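Local coordinates for hypothetical conserved protein TTC0263 (Thermus thermophilus, PDB 2PL2) that is of unknown function but belongs to the tetratricopeptide repeat proteins, helical-repeat folds that commonly serve as scaffolds for protein-protein recognition, at residues Ala41-Ala46 with Tyr76-Glu81. Sequence-based numbering, arbitrary orientation.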
loop_
_atom_site.group_PDB
_atom_site.type_symbol
_atom_site.label_atom_id
_atom_site.label_comp_id
_atom_site.label_asym_id
_atom_site.label_seq_id
_atom_site.Cartn_x
_atom_site.Cartn_y
_atom_site.Cartn_z
ATOM N N ALA A 41 -16.288 14.805 -2.928
ATOM C CA ALA A 41 -14.872 15.034 -3.206
ATOM C C ALA A 41 -14.039 14.646 -1.978
ATOM O O ALA A 41 -13.015 13.965 -2.121
ATOM C CB ALA A 41 -14.628 16.494 -3.584
ATOM N N LEU A 42 -14.492 15.058 -0.787
ATOM C CA LEU A 42 -13.809 14.760 0.483
ATOM C C LEU A 42 -13.734 13.264 0.713
ATOM O O LEU A 42 -12.775 12.746 1.285
ATOM C CB LEU A 42 -14.559 15.374 1.673
ATOM C CG LEU A 42 -14.467 16.852 2.040
ATOM C CD1 LEU A 42 -15.435 17.145 3.193
ATOM C CD2 LEU A 42 -13.042 17.196 2.450
ATOM N N TYR A 43 -14.796 12.581 0.309
ATOM C CA TYR A 43 -14.867 11.134 0.442
ATOM C C TYR A 43 -13.765 10.512 -0.420
ATOM O O TYR A 43 -12.942 9.741 0.075
ATOM C CB TYR A 43 -16.234 10.617 -0.027
ATOM C CG TYR A 43 -16.228 9.144 -0.401
ATOM C CD1 TYR A 43 -16.145 8.152 0.573
ATOM C CD2 TYR A 43 -16.297 8.751 -1.737
ATOM C CE1 TYR A 43 -16.137 6.800 0.227
ATOM C CE2 TYR A 43 -16.281 7.412 -2.096
ATOM C CZ TYR A 43 -16.205 6.437 -1.112
ATOM O OH TYR A 43 -16.196 5.107 -1.481
ATOM N N TRP A 44 -13.759 10.858 -1.705
ATOM C CA TRP A 44 -12.767 10.317 -2.623
ATOM C C TRP A 44 -11.362 10.733 -2.219
ATOM O O TRP A 44 -10.432 9.926 -2.275
ATOM C CB TRP A 44 -13.064 10.755 -4.051
ATOM C CG TRP A 44 -14.146 9.944 -4.670
ATOM C CD1 TRP A 44 -15.399 10.364 -5.016
ATOM C CD2 TRP A 44 -14.091 8.545 -4.982
ATOM N NE1 TRP A 44 -16.129 9.310 -5.523
ATOM C CE2 TRP A 44 -15.351 8.187 -5.510
ATOM C CE3 TRP A 44 -13.102 7.566 -4.862
ATOM C CZ2 TRP A 44 -15.643 6.881 -5.916
ATOM C CZ3 TRP A 44 -13.397 6.266 -5.266
ATOM C CH2 TRP A 44 -14.655 5.937 -5.784
ATOM N N LEU A 45 -11.219 11.988 -1.805
ATOM C CA LEU A 45 -9.937 12.504 -1.354
ATOM C C LEU A 45 -9.436 11.627 -0.218
ATOM O O LEU A 45 -8.298 11.162 -0.231
ATOM C CB LEU A 45 -10.086 13.941 -0.848
ATOM C CG LEU A 45 -8.839 14.494 -0.151
ATOM C CD1 LEU A 45 -7.746 14.742 -1.176
ATOM C CD2 LEU A 45 -9.186 15.782 0.584
ATOM N N ALA A 46 -10.294 11.413 0.772
ATOM C CA ALA A 46 -9.948 10.592 1.918
ATOM C C ALA A 46 -9.567 9.176 1.488
ATOM O O ALA A 46 -8.595 8.616 1.987
ATOM C CB ALA A 46 -11.118 10.546 2.900
ATOM N N TYR A 76 -18.621 7.114 7.095
ATOM C CA TYR A 76 -18.410 5.945 7.933
ATOM C C TYR A 76 -17.400 4.996 7.279
ATOM O O TYR A 76 -16.524 4.460 7.951
ATOM C CB TYR A 76 -19.738 5.215 8.157
ATOM C CG TYR A 76 -20.863 6.098 8.669
ATOM C CD1 TYR A 76 -21.054 6.311 10.034
ATOM C CD2 TYR A 76 -21.720 6.741 7.781
ATOM C CE1 TYR A 76 -22.079 7.135 10.497
ATOM C CE2 TYR A 76 -22.737 7.565 8.230
ATOM C CZ TYR A 76 -22.916 7.769 9.589
ATOM O OH TYR A 76 -23.935 8.611 10.019
ATOM N N MET A 77 -17.515 4.788 5.969
ATOM C CA MET A 77 -16.590 3.889 5.274
ATOM C C MET A 77 -15.166 4.428 5.410
ATOM O O MET A 77 -14.268 3.727 5.877
ATOM C CB MET A 77 -16.974 3.745 3.795
ATOM C CG MET A 77 -18.278 2.962 3.531
ATOM S SD MET A 77 -18.229 1.172 3.942
ATOM C CE MET A 77 -17.004 0.607 2.734
ATOM N N VAL A 78 -14.967 5.680 5.023
ATOM C CA VAL A 78 -13.651 6.303 5.118
ATOM C C VAL A 78 -13.133 6.179 6.549
ATOM O O VAL A 78 -12.080 5.602 6.796
ATOM C CB VAL A 78 -13.733 7.790 4.725
ATOM C CG1 VAL A 78 -12.454 8.504 5.092
ATOM C CG2 VAL A 78 -13.999 7.906 3.232
ATOM N N LEU A 79 -13.907 6.707 7.484
ATOM C CA LEU A 79 -13.585 6.673 8.904
ATOM C C LEU A 79 -13.305 5.245 9.374
ATOM O O LEU A 79 -12.395 5.002 10.157
ATOM C CB LEU A 79 -14.763 7.279 9.680
ATOM C CG LEU A 79 -14.694 7.587 11.174
ATOM C CD1 LEU A 79 -13.500 8.469 11.473
ATOM C CD2 LEU A 79 -15.984 8.287 11.577
ATOM N N SER A 80 -14.100 4.307 8.883
ATOM C CA SER A 80 -13.964 2.899 9.228
ATOM C C SER A 80 -12.616 2.302 8.820
ATOM O O SER A 80 -11.965 1.613 9.610
ATOM C CB SER A 80 -15.083 2.105 8.565
ATOM O OG SER A 80 -14.834 0.721 8.669
ATOM N N GLU A 81 -12.208 2.551 7.578
ATOM C CA GLU A 81 -10.940 2.031 7.075
ATOM C C GLU A 81 -9.761 2.722 7.754
ATOM O O GLU A 81 -8.713 2.117 7.974
ATOM C CB GLU A 81 -10.860 2.227 5.561
ATOM C CG GLU A 81 -11.683 1.226 4.774
ATOM C CD GLU A 81 -12.393 1.856 3.594
ATOM O OE1 GLU A 81 -11.755 2.689 2.910
ATOM O OE2 GLU A 81 -13.581 1.512 3.346
#
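The helical hydrogen bond from Leu45 N to Ala41 O, 2.7 Å, and the next, from Ala46 N to Leu42 O, build the turn on which Tyr43 and Ala46 together meet Val78. No hydrogen bond crosses between 41-46 and 76-81; the meeting is apolar and small, about 156 Å² of buried surface, and Val78 carries most of its side, with Met77 adding a little. With CG1 anti to the backbone N (chi1 168°), Val78 sets that methyl against Ala46 and turns CG2 mainly to Tyr43. CG1 lies 3.3 Å from Ala46 CB, a close methyl-to-methyl approach, consistent with the short spacing of 6.5 Å between the CA atoms of Ala46 and Val78. CG2 meets Tyr43 CD1 at 3.4 Å, coming to the ring obliquely, and CE1 of the same ring follows at 3.9 Å; CG2 also stays near Ala46 CB. The phenol reaches this methyl because Tyr43 CG swings anti to its own main-chain nitrogen (chi1 159°). An edge of the Tyr43 ring points at a face of the Trp44 indole, with CE2 3.6 Å above the centre of the plane, which should restrict the ring's movement. Asn61 of helix 55-68 also touches Ala46, while the neighbouring Met77 packs on Pro119 and Leu120 of helix 118-130. The contact thus joins helices 39-51 and 73-88, which run in the same general direction with the intervening helix 55-68 packed beside both. Packing of alternate, roughly parallel helices, with a connecting antiparallel helix beside them, is characteristic of the tetratricopeptide repeat superhelix.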